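Local coordinates for coat protein (Papaya mosaic virus, PDB 4DOX) that probably packages the viral RNA as the repeating, all-helical subunit of a flexible filamentous capsid, at residues K121-N126 / A136-F141; I114-T119 / G158-P163; K50-S55 / S82-I87; S30-S35 / F106-A111. All blocks are in the same frame, centred on the assembly; numbering follows the deposited sequence.

In the fold
Interaction 4 lies near the centre of the chain and is the most buried of the four, while interactions 1, 2 and 3 sit farther out and are only partly buried. Interactions 1 and 2 adjoin: 121-126 / 136-141 is nested inside the loop closed by 114-119 / 158-163, and Phe-138 packs against Trp-115 and Thr-119. Interaction 3 is likewise nested inside the long loop closed by interaction 4, but does not touch it. Chemistry differs as well. Interactions 1 and 3 are held by van der Waals contact, interaction 2 is richest in hydrogen bonds, and interaction 4 combines apolar packing with one arginine-to-carbonyl bond.

Interaction 1 of 4, residues K121-N126 / A136-F141; sequences KMAPAN and AKFAAF
Pro-124 lies across the 3-10 turn of 136-141 and rests its ring against two backbone carbonyls. Its CD stands 3.4 Å from Lys-137 O, and its CG is equally near Ala-140 O, at 3.4 Å. Lys-137 O also accepts the backbone N of Ala-140, closing the turn under the proline. The same Pro-124 CG comes within 4.2 Å of the CB of Ala-140, a residue at the centre of an inverse gamma turn, and within 4.4 Å of Phe-141 CD2.

Phe-138 takes up the chain just before the proline. With CG beside its own backbone N (chi1 -73°), the ring swings from a backbone that does not aim it at 121-126 and ends alongside that segment. Phe-138 CE2 reaches 3.6 Å from Ala-123 CB. Met-122 C meets the ring at its edge, near the plane, 3.9 Å from Phe-138 CE2. Ala-123 is thus the small residue against which the phenyl rests. Van der Waals contact alone joins these two parts of the same irregular loop between helices 111-118 and 165-172.

Arg-118, at the end of helix 111-118, donates through NE to Met-122 O, and Asp-69 accepts from Ala-125 N. Tyr-68 of helix 56-70 touches both Pro-124 and Phe-138, while Glu-167 of helix 165-172 touches Phe-138, so the phenylalanine meets both helices.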
# COMPACT_ATOMS: atom_id res chain seq x y z
N LYS A 121 -2.80 -15.75 10.63
CA LYS A 121 -3.09 -15.27 12.00
C LYS A 121 -4.48 -14.66 12.20
O LYS A 121 -5.22 -15.14 13.05
CB LYS A 121 -2.03 -14.29 12.48
CG LYS A 121 -0.70 -14.95 12.75
CD LYS A 121 0.40 -13.89 12.78
CE LYS A 121 1.74 -14.52 12.42
NZ LYS A 121 2.58 -14.89 13.61
N MET A 122 -4.83 -13.58 11.47
CA MET A 122 -6.21 -13.03 11.48
C MET A 122 -6.64 -12.59 10.08
O MET A 122 -6.25 -11.51 9.58
CB MET A 122 -6.40 -11.83 12.44
CG MET A 122 -5.72 -11.84 13.83
SD MET A 122 -5.11 -10.14 14.37
CE MET A 122 -4.44 -10.46 16.04
N ALA A 123 -7.48 -13.41 9.45
CA ALA A 123 -7.96 -13.16 8.08
C ALA A 123 -8.73 -11.82 7.91
O ALA A 123 -9.22 -11.25 8.88
CB ALA A 123 -8.82 -14.31 7.65
N PRO A 124 -8.84 -11.30 6.68
CA PRO A 124 -9.74 -10.17 6.53
C PRO A 124 -11.10 -10.37 7.25
O PRO A 124 -11.80 -11.38 7.04
CB PRO A 124 -9.91 -10.08 5.00
CG PRO A 124 -8.64 -10.44 4.49
CD PRO A 124 -8.11 -11.54 5.42
N ALA A 125 -11.48 -9.42 8.08
CA ALA A 125 -12.74 -9.54 8.83
C ALA A 125 -13.95 -10.03 7.98
O ALA A 125 -14.69 -10.93 8.39
CB ALA A 125 -13.04 -8.27 9.57
N ASN A 126 -14.10 -9.47 6.78
CA ASN A 126 -15.28 -9.70 5.96
C ASN A 126 -15.06 -10.69 4.82
O ASN A 126 -15.82 -10.67 3.84
CB ASN A 126 -15.78 -8.35 5.37
CG ASN A 126 -16.00 -7.29 6.45
OD1 ASN A 126 -16.85 -7.45 7.32
ND2 ASN A 126 -15.21 -6.22 6.41
N ALA A 136 -9.09 -19.55 0.49
CA ALA A 136 -8.53 -18.39 -0.21
C ALA A 136 -8.65 -17.13 0.63
O ALA A 136 -8.38 -16.04 0.18
CB ALA A 136 -9.19 -18.21 -1.57
N LYS A 137 -9.02 -17.31 1.88
CA LYS A 137 -9.34 -16.29 2.84
C LYS A 137 -8.38 -15.11 2.95
O LYS A 137 -8.80 -13.97 3.08
CB LYS A 137 -9.14 -16.95 4.15
CG LYS A 137 -10.27 -17.25 4.91
CD LYS A 137 -9.85 -17.01 6.30
CE LYS A 137 -9.28 -18.18 6.97
NZ LYS A 137 -10.36 -19.12 7.16
N PHE A 138 -7.09 -15.44 2.95
CA PHE A 138 -6.01 -14.52 3.21
C PHE A 138 -5.69 -13.68 2.00
O PHE A 138 -4.82 -12.84 2.04
CB PHE A 138 -4.81 -15.26 3.78
CG PHE A 138 -5.01 -15.71 5.17
CD1 PHE A 138 -5.24 -17.05 5.49
CD2 PHE A 138 -5.07 -14.76 6.18
CE1 PHE A 138 -5.48 -17.43 6.81
CE2 PHE A 138 -5.31 -15.13 7.49
CZ PHE A 138 -5.51 -16.47 7.81
N ALA A 139 -6.45 -13.92 0.94
CA ALA A 139 -6.37 -13.19 -0.31
C ALA A 139 -7.45 -12.10 -0.38
O ALA A 139 -7.48 -11.31 -1.32
CB ALA A 139 -6.53 -14.15 -1.43
N ALA A 140 -8.34 -12.05 0.61
CA ALA A 140 -9.58 -11.23 0.46
C ALA A 140 -9.38 -9.76 0.89
O ALA A 140 -10.18 -9.21 1.68
CB ALA A 140 -10.80 -11.88 1.14
N PHE A 141 -8.30 -9.16 0.42
CA PHE A 141 -8.15 -7.73 0.55
C PHE A 141 -7.84 -7.13 -0.79
O PHE A 141 -7.26 -7.80 -1.67
CB PHE A 141 -7.16 -7.29 1.64
CG PHE A 141 -5.75 -7.81 1.49
CD1 PHE A 141 -4.70 -6.92 1.26
CD2 PHE A 141 -5.45 -9.18 1.68
CE1 PHE A 141 -3.36 -7.41 1.14
CE2 PHE A 141 -4.14 -9.65 1.57
CZ PHE A 141 -3.10 -8.78 1.31

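Interaction 2 of 4, residues I114-T119 / G158-P163; sequences IWNLRT and GLTRSP. Unlike the reference sequence in segment 158-163: Thr-160 (reference Ile).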
# COMPACT_ATOMS: atom_id res chain seq x y z
N ILE A 114 1.78 -6.15 5.70
CA ILE A 114 0.54 -6.50 6.35
C ILE A 114 0.29 -7.97 6.09
O ILE A 114 -0.21 -8.69 6.98
CB ILE A 114 -0.66 -5.62 5.95
CG1 ILE A 114 -1.79 -5.77 6.98
CG2 ILE A 114 -1.15 -5.95 4.54
CD1 ILE A 114 -1.44 -5.30 8.42
N TRP A 115 0.70 -8.45 4.91
CA TRP A 115 0.72 -9.89 4.66
C TRP A 115 1.44 -10.62 5.81
O TRP A 115 0.88 -11.54 6.40
CB TRP A 115 1.39 -10.19 3.34
CG TRP A 115 1.47 -11.64 3.01
CD1 TRP A 115 2.55 -12.48 3.22
CD2 TRP A 115 0.47 -12.44 2.36
NE1 TRP A 115 2.27 -13.74 2.76
CE2 TRP A 115 1.00 -13.75 2.23
CE3 TRP A 115 -0.83 -12.18 1.88
CZ2 TRP A 115 0.28 -14.81 1.62
CZ3 TRP A 115 -1.56 -13.23 1.29
CH2 TRP A 115 -0.99 -14.53 1.16
N ASN A 116 2.65 -10.21 6.15
CA ASN A 116 3.36 -10.91 7.22
C ASN A 116 2.66 -10.77 8.54
O ASN A 116 2.74 -11.65 9.38
CB ASN A 116 4.80 -10.40 7.37
CG ASN A 116 5.77 -11.12 6.45
OD1 ASN A 116 5.41 -11.54 5.33
ND2 ASN A 116 7.01 -11.25 6.92
N LEU A 117 1.97 -9.66 8.72
CA LEU A 117 1.34 -9.39 10.00
C LEU A 117 0.03 -10.17 10.24
O LEU A 117 -0.25 -10.54 11.38
CB LEU A 117 1.12 -7.90 10.18
CG LEU A 117 2.45 -7.22 10.49
CD1 LEU A 117 2.31 -5.73 10.29
CD2 LEU A 117 2.85 -7.55 11.90
N ARG A 118 -0.73 -10.42 9.18
CA ARG A 118 -2.06 -10.98 9.33
C ARG A 118 -2.21 -12.39 8.76
O ARG A 118 -3.03 -13.16 9.28
CB ARG A 118 -3.09 -10.05 8.70
CG ARG A 118 -3.03 -8.60 9.20
CD ARG A 118 -3.92 -8.38 10.37
NE ARG A 118 -5.27 -8.92 10.14
CZ ARG A 118 -6.38 -8.19 10.09
NH1 ARG A 118 -6.35 -6.86 10.25
NH2 ARG A 118 -7.55 -8.80 9.88
N THR A 119 -1.46 -12.73 7.71
CA THR A 119 -1.58 -14.04 7.06
C THR A 119 -1.34 -15.24 8.01
O THR A 119 -0.38 -15.24 8.80
CB THR A 119 -0.66 -14.11 5.87
OG1 THR A 119 -0.98 -13.03 5.00
CG2 THR A 119 -0.79 -15.43 5.12
N GLY A 158 11.87 -11.15 4.36
CA GLY A 158 11.06 -11.68 3.28
C GLY A 158 9.73 -12.18 3.81
O GLY A 158 9.50 -12.26 5.06
N LEU A 159 8.85 -12.52 2.87
CA LEU A 159 7.54 -13.05 3.19
C LEU A 159 7.58 -14.27 4.10
O LEU A 159 8.52 -15.07 4.03
CB LEU A 159 6.82 -13.40 1.90
CG LEU A 159 6.66 -12.26 0.91
CD1 LEU A 159 5.89 -12.76 -0.32
CD2 LEU A 159 6.02 -10.97 1.56
N THR A 160 6.56 -14.43 4.95
CA THR A 160 6.47 -15.59 5.85
C THR A 160 6.11 -16.85 5.09
O THR A 160 6.37 -17.96 5.56
CB THR A 160 5.41 -15.43 6.90
OG1 THR A 160 4.23 -14.99 6.24
CG2 THR A 160 5.83 -14.39 7.89
N ARG A 161 5.44 -16.65 3.96
CA ARG A 161 5.27 -17.65 2.89
C ARG A 161 4.85 -16.87 1.63
O ARG A 161 4.49 -15.67 1.71
CB ARG A 161 4.28 -18.76 3.25
CG ARG A 161 2.85 -18.30 3.41
CD ARG A 161 1.88 -19.48 3.57
NE ARG A 161 0.51 -19.08 3.92
CZ ARG A 161 -0.42 -18.66 3.06
NH1 ARG A 161 -0.16 -18.56 1.75
NH2 ARG A 161 -1.63 -18.36 3.52
N SER A 162 4.93 -17.52 0.47
CA SER A 162 4.28 -17.01 -0.73
C SER A 162 2.79 -17.23 -0.66
O SER A 162 2.33 -18.11 0.09
CB SER A 162 4.83 -17.71 -1.96
OG SER A 162 5.84 -16.87 -2.49
N PRO A 163 2.02 -16.46 -1.44
CA PRO A 163 0.62 -16.85 -1.59
C PRO A 163 0.52 -18.20 -2.30
O PRO A 163 1.43 -18.56 -3.02
CB PRO A 163 0.02 -15.74 -2.45
CG PRO A 163 1.00 -14.71 -2.56
CD PRO A 163 2.28 -15.10 -1.93
O HOH W 1 2.21 -14.21 8.71
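Asn-116 uses both ends of its amide to grip the backbone of 158-163. ND2 donates to Gly-158 O over 3.3 Å, fairly straight at 166° and nearly in the amide plane, and OD1 accepts the N-H of Thr-160 at 3.1 Å, the donor standing above the carbonyl plane. The side chain therefore pairs with a carbonyl and an amide of one irregular segment, and its rotation is fixed by the two bonds together. A third bond runs from the indole: Trp-115 NE1 donates to Arg-161 O at 3.1 Å, with the oxygen 24° out of the ring plane. One water adds a bridge, donating to Asn-116 O and Thr-119 O and accepting from Thr-160 OG1.

Two apolar contacts, both made by the indole, accompany these bonds. Trp-115 CH2 meets Pro-163 CB at 3.9 Å, and Trp-115 CD1 meets Leu-159 CD2 at 4.1 Å.

The guanidinium of Arg-161 receives carbon over a face. Thr-119 CG2 lies 3.4 Å from NH2 of Arg-161, and Trp-115 CZ2 is 3.8 Å from its NH1, the indole and guanidinium planes being 77° apart. The extended arginine chain carries the group that far; NE forms a salt bridge with Asp-120 and NH1 with Glu-167, while NH1 also donates to Ser-162 O.

The contact ties the C-terminal end of helix 111-118 to the loop that leads into helix 165-172. Glu-167 of that helix touches Trp-115, Arg-168 touches Pro-163, and Val-147, earlier in the same loop, also packs on the indole.

Interaction 3 of 4, residues K50-S55 / S82-I87; sequences KVPAAS and SSIPEI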
# COMPACT_ATOMS: atom_id res chain seq x y z
N LYS A 50 2.50 16.09 13.52
CA LYS A 50 2.95 15.53 14.78
C LYS A 50 3.14 14.03 15.02
O LYS A 50 3.08 13.57 16.11
CB LYS A 50 2.22 16.21 15.92
CG LYS A 50 2.77 17.53 16.32
CD LYS A 50 2.38 18.64 15.41
CE LYS A 50 2.60 19.95 16.01
NZ LYS A 50 1.63 20.22 17.09
N VAL A 51 3.24 13.32 13.95
CA VAL A 51 3.65 11.92 14.05
C VAL A 51 5.16 12.01 14.18
O VAL A 51 5.77 12.75 13.40
CB VAL A 51 3.33 11.12 12.77
CG1 VAL A 51 3.87 9.69 12.85
CG2 VAL A 51 1.89 11.08 12.54
N PRO A 52 5.77 11.32 15.18
CA PRO A 52 7.25 11.27 15.34
C PRO A 52 7.90 10.72 14.08
O PRO A 52 7.40 9.75 13.53
CB PRO A 52 7.44 10.28 16.50
CG PRO A 52 6.23 10.55 17.41
CD PRO A 52 5.08 10.73 16.35
N ALA A 53 8.98 11.32 13.62
CA ALA A 53 9.68 10.83 12.43
C ALA A 53 10.05 9.31 12.50
O ALA A 53 9.85 8.55 11.52
CB ALA A 53 10.90 11.69 12.15
N ALA A 54 10.56 8.86 13.64
CA ALA A 54 10.77 7.43 13.87
C ALA A 54 9.50 6.54 13.60
O ALA A 54 9.63 5.40 13.15
CB ALA A 54 11.31 7.20 15.29
N SER A 55 8.30 7.06 13.87
CA SER A 55 7.09 6.27 13.88
C SER A 55 6.29 6.28 12.59
O SER A 55 5.27 5.57 12.48
CB SER A 55 6.17 6.75 14.99
OG SER A 55 6.72 6.52 16.26
N SER A 82 -5.87 6.57 15.80
CA SER A 82 -4.58 5.94 15.59
C SER A 82 -3.87 5.93 16.93
O SER A 82 -4.42 6.43 17.90
CB SER A 82 -3.74 6.72 14.59
OG SER A 82 -3.05 7.76 15.24
N SER A 83 -2.64 5.40 16.97
CA SER A 83 -1.85 5.41 18.19
C SER A 83 -1.34 6.80 18.60
O SER A 83 -0.78 6.92 19.70
CB SER A 83 -0.71 4.40 18.11
OG SER A 83 0.29 4.81 17.19
N ILE A 84 -1.55 7.82 17.77
CA ILE A 84 -1.14 9.21 18.11
C ILE A 84 -2.38 10.02 18.50
O ILE A 84 -3.38 10.05 17.76
CB ILE A 84 -0.32 9.97 16.94
CG1 ILE A 84 0.86 9.17 16.37
CG2 ILE A 84 0.15 11.36 17.39
CD1 ILE A 84 1.84 8.69 17.42
N PRO A 85 -2.35 10.68 19.68
CA PRO A 85 -3.61 11.32 20.09
C PRO A 85 -3.87 12.52 19.23
O PRO A 85 -2.93 13.24 18.81
CB PRO A 85 -3.35 11.75 21.54
CG PRO A 85 -2.07 11.01 21.98
CD PRO A 85 -1.28 10.89 20.69
N GLU A 86 -5.14 12.74 18.94
CA GLU A 86 -5.53 13.85 18.05
C GLU A 86 -5.05 13.70 16.58
O GLU A 86 -5.02 14.69 15.83
CB GLU A 86 -5.14 15.24 18.64
CG GLU A 86 -6.36 16.14 19.13
CD GLU A 86 -7.55 16.23 18.10
OE1 GLU A 86 -7.31 16.04 16.85
OE2 GLU A 86 -8.71 16.49 18.55
N ILE A 87 -4.69 12.47 16.20
CA ILE A 87 -4.65 12.10 14.77
C ILE A 87 -5.45 10.82 14.59
O ILE A 87 -5.05 9.79 15.11
CB ILE A 87 -3.21 11.92 14.25
CG1 ILE A 87 -2.41 13.19 14.54
CG2 ILE A 87 -3.19 11.75 12.74
CD1 ILE A 87 -0.94 13.04 14.31
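Ile-84 carries CG1 beside its backbone N (chi1 -50°), and chi2 of -54° bends CD1 out of the extended line, which brings its two branches to bear on different residues of 50-55. CD1 arrives at Pro-52 CD, 4.0 Å away, the isoleucine end pointing at the proline. The CG2 methyl, anti to the backbone N, lies 3.9 Å from Lys-50 O. Ile-87 holds its CG1-CD1 arm extended instead (chi2 169°) and crosses Val-51 at about a right angle, its CD1 coming 3.9 Å from Val-51 CG2. The same valine methyl is a looser neighbour of Ile-84, at 4.4 Å from CG1. The side-chain contacts are apolar, with both isoleucines aimed at the opposing segment, and one methyl also meets a backbone carbonyl.

A helix end shapes one backbone and a beta turn the other. Lys-50 has positive phi and is the C-prime residue of a Schellman motif that ends helix 36-48, while Ile-84 to Ile-87 form a type II beta turn closed by Ile-87 N to Ile-84 O. Ser-82, just before the turn, bridges its two ends: its OG accepts from Ile-84 N at 2.9 Å, an ST turn, and donates to Ile-87 O at 2.9 Å. Both isoleucines are presented from this one turn.

Val-51 also packs on Val-56 and Val-59 of helix 56-70, and Ile-87 on Leu-92 of helix 89-98. Ser-83 OG is hydrogen-bonded to Glu-62 OE2 of helix 56-70.

Interaction 4 of 4, residues S30-S35 / F106-A111; sequences SNLLPS and FCRYFA
Leu-33 and Pro-34 fit against helix 103-108 and the type I beta turn from Arg-108 to Ala-111 in the close-packed part of this contact. Leu-33 CD2 lies 3.9 Å from the backbone N of Tyr-109 and 4.0 Å from Arg-108 CG, so one methyl sits against the Arg-108 to Tyr-109 peptide. Beside it Pro-34 turns its ring two ways: CD meets Tyr-109 CB at 4.0 Å, and CG rests 3.9 Å from the backbone N of Phe-106. Leu-39 of helix 36-48 touches both Pro-34 and Tyr-109, and Ala-151 packs on Leu-33.

On the solvent side Leu-32 is exposed, but the arginine it covers is buried. Its CD2 sits over one face of the Arg-108 guanidinium, 4.0 Å from NH1 and offset toward the rim. Arg-108 sends its chain out with CG anti to the backbone N and bends it at chi3 (-86°), which turns the guanidinium to the Leu-32 carbonyl. NH1 donates to Leu-32 O over 2.9 Å at 155°, in the carbonyl plane and on a lone pair, with the oxygen close to the guanidinium plane. Backbone N of Leu-32 is itself held by Ser-30 OG at 3.1 Å, an ST turn.

The guanidinium has a stronger partner in Asp-145, which forms a salt bridge with its NE. The buried charge is thus probably compensated by Asp-145, while an N-H of NH1 satisfies Leu-32 O, and the arginine links the 30-35 loop to both helix 103-108 and the Asp-145 loop.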
# COMPACT_ATOMS: atom_id res chain seq x y z
N SER A 30 5.82 3.20 -11.92
CA SER A 30 4.72 2.28 -11.59
C SER A 30 3.38 2.95 -11.69
O SER A 30 3.22 4.05 -11.19
CB SER A 30 4.89 1.74 -10.16
OG SER A 30 3.85 0.80 -9.88
N ASN A 31 2.42 2.30 -12.31
CA ASN A 31 1.05 2.81 -12.28
C ASN A 31 0.23 2.20 -11.14
O ASN A 31 -0.98 2.42 -11.03
CB ASN A 31 0.35 2.69 -13.64
CG ASN A 31 0.24 1.27 -14.18
OD1 ASN A 31 0.46 0.31 -13.49
ND2 ASN A 31 -0.15 1.15 -15.44
N LEU A 32 0.89 1.43 -10.29
CA LEU A 32 0.21 0.71 -9.24
C LEU A 32 0.71 1.18 -7.86
O LEU A 32 0.08 0.92 -6.86
CB LEU A 32 0.38 -0.81 -9.41
CG LEU A 32 -0.35 -1.57 -10.54
CD1 LEU A 32 0.07 -3.03 -10.54
CD2 LEU A 32 -1.89 -1.47 -10.49
N LEU A 33 1.86 1.85 -7.80
CA LEU A 33 2.42 2.32 -6.54
C LEU A 33 2.57 3.87 -6.52
O LEU A 33 2.66 4.52 -7.55
CB LEU A 33 3.75 1.63 -6.27
CG LEU A 33 3.79 0.11 -6.15
CD1 LEU A 33 5.23 -0.42 -5.90
CD2 LEU A 33 2.88 -0.38 -5.05
N PRO A 34 2.54 4.48 -5.34
CA PRO A 34 2.71 5.93 -5.39
C PRO A 34 4.12 6.20 -5.86
O PRO A 34 5.00 5.36 -5.67
CB PRO A 34 2.59 6.35 -3.92
CG PRO A 34 1.94 5.17 -3.21
CD PRO A 34 2.37 3.95 -3.97
N SER A 35 4.35 7.34 -6.48
CA SER A 35 5.69 7.72 -6.85
C SER A 35 6.56 7.94 -5.58
O SER A 35 6.06 8.02 -4.43
CB SER A 35 5.71 8.94 -7.75
OG SER A 35 5.55 10.10 -6.96
N PHE A 106 -1.32 3.54 -1.88
CA PHE A 106 -0.56 3.62 -0.65
C PHE A 106 -0.60 2.28 0.12
O PHE A 106 0.42 1.80 0.61
CB PHE A 106 -1.16 4.71 0.24
CG PHE A 106 -0.38 4.97 1.53
CD1 PHE A 106 -0.83 4.48 2.76
CD2 PHE A 106 0.79 5.72 1.51
CE1 PHE A 106 -0.12 4.72 3.94
CE2 PHE A 106 1.50 5.99 2.73
CZ PHE A 106 1.04 5.48 3.93
N CYS A 107 -1.78 1.67 0.25
CA CYS A 107 -1.88 0.38 0.94
C CYS A 107 -1.10 -0.69 0.18
O CYS A 107 -0.45 -1.51 0.80
CB CYS A 107 -3.34 -0.04 1.15
SG CYS A 107 -4.22 1.15 2.26
N ARG A 108 -1.11 -0.61 -1.16
CA ARG A 108 -0.49 -1.59 -2.00
C ARG A 108 1.00 -1.59 -1.73
O ARG A 108 1.63 -2.65 -1.77
CB ARG A 108 -0.75 -1.28 -3.45
CG ARG A 108 -0.49 -2.45 -4.34
CD ARG A 108 -0.80 -2.14 -5.75
NE ARG A 108 -2.20 -2.37 -6.05
CZ ARG A 108 -3.02 -1.46 -6.55
NH1 ARG A 108 -2.57 -0.24 -6.79
NH2 ARG A 108 -4.30 -1.77 -6.78
N TYR A 109 1.54 -0.40 -1.43
CA TYR A 109 2.97 -0.20 -1.19
C TYR A 109 3.45 -0.93 0.07
O TYR A 109 4.69 -1.18 0.23
CB TYR A 109 3.30 1.31 -1.08
CG TYR A 109 4.76 1.60 -0.78
CD1 TYR A 109 5.79 1.28 -1.71
CD2 TYR A 109 5.12 2.20 0.42
CE1 TYR A 109 7.17 1.56 -1.44
CE2 TYR A 109 6.50 2.49 0.71
CZ TYR A 109 7.51 2.16 -0.23
OH TYR A 109 8.83 2.42 0.08
N PHE A 110 2.49 -1.23 0.97
CA PHE A 110 2.76 -1.88 2.24
C PHE A 110 2.15 -3.27 2.29
O PHE A 110 2.20 -3.93 3.31
CB PHE A 110 2.18 -1.06 3.38
CG PHE A 110 2.84 0.29 3.55
CD1 PHE A 110 2.26 1.44 3.01
CD2 PHE A 110 4.05 0.40 4.25
CE1 PHE A 110 2.89 2.70 3.14
CE2 PHE A 110 4.68 1.67 4.40
CZ PHE A 110 4.09 2.82 3.85
N ALA A 111 1.57 -3.72 1.18
CA ALA A 111 0.96 -5.05 1.13
C ALA A 111 1.85 -6.15 1.77
O ALA A 111 1.35 -6.91 2.61
CB ALA A 111 0.52 -5.44 -0.29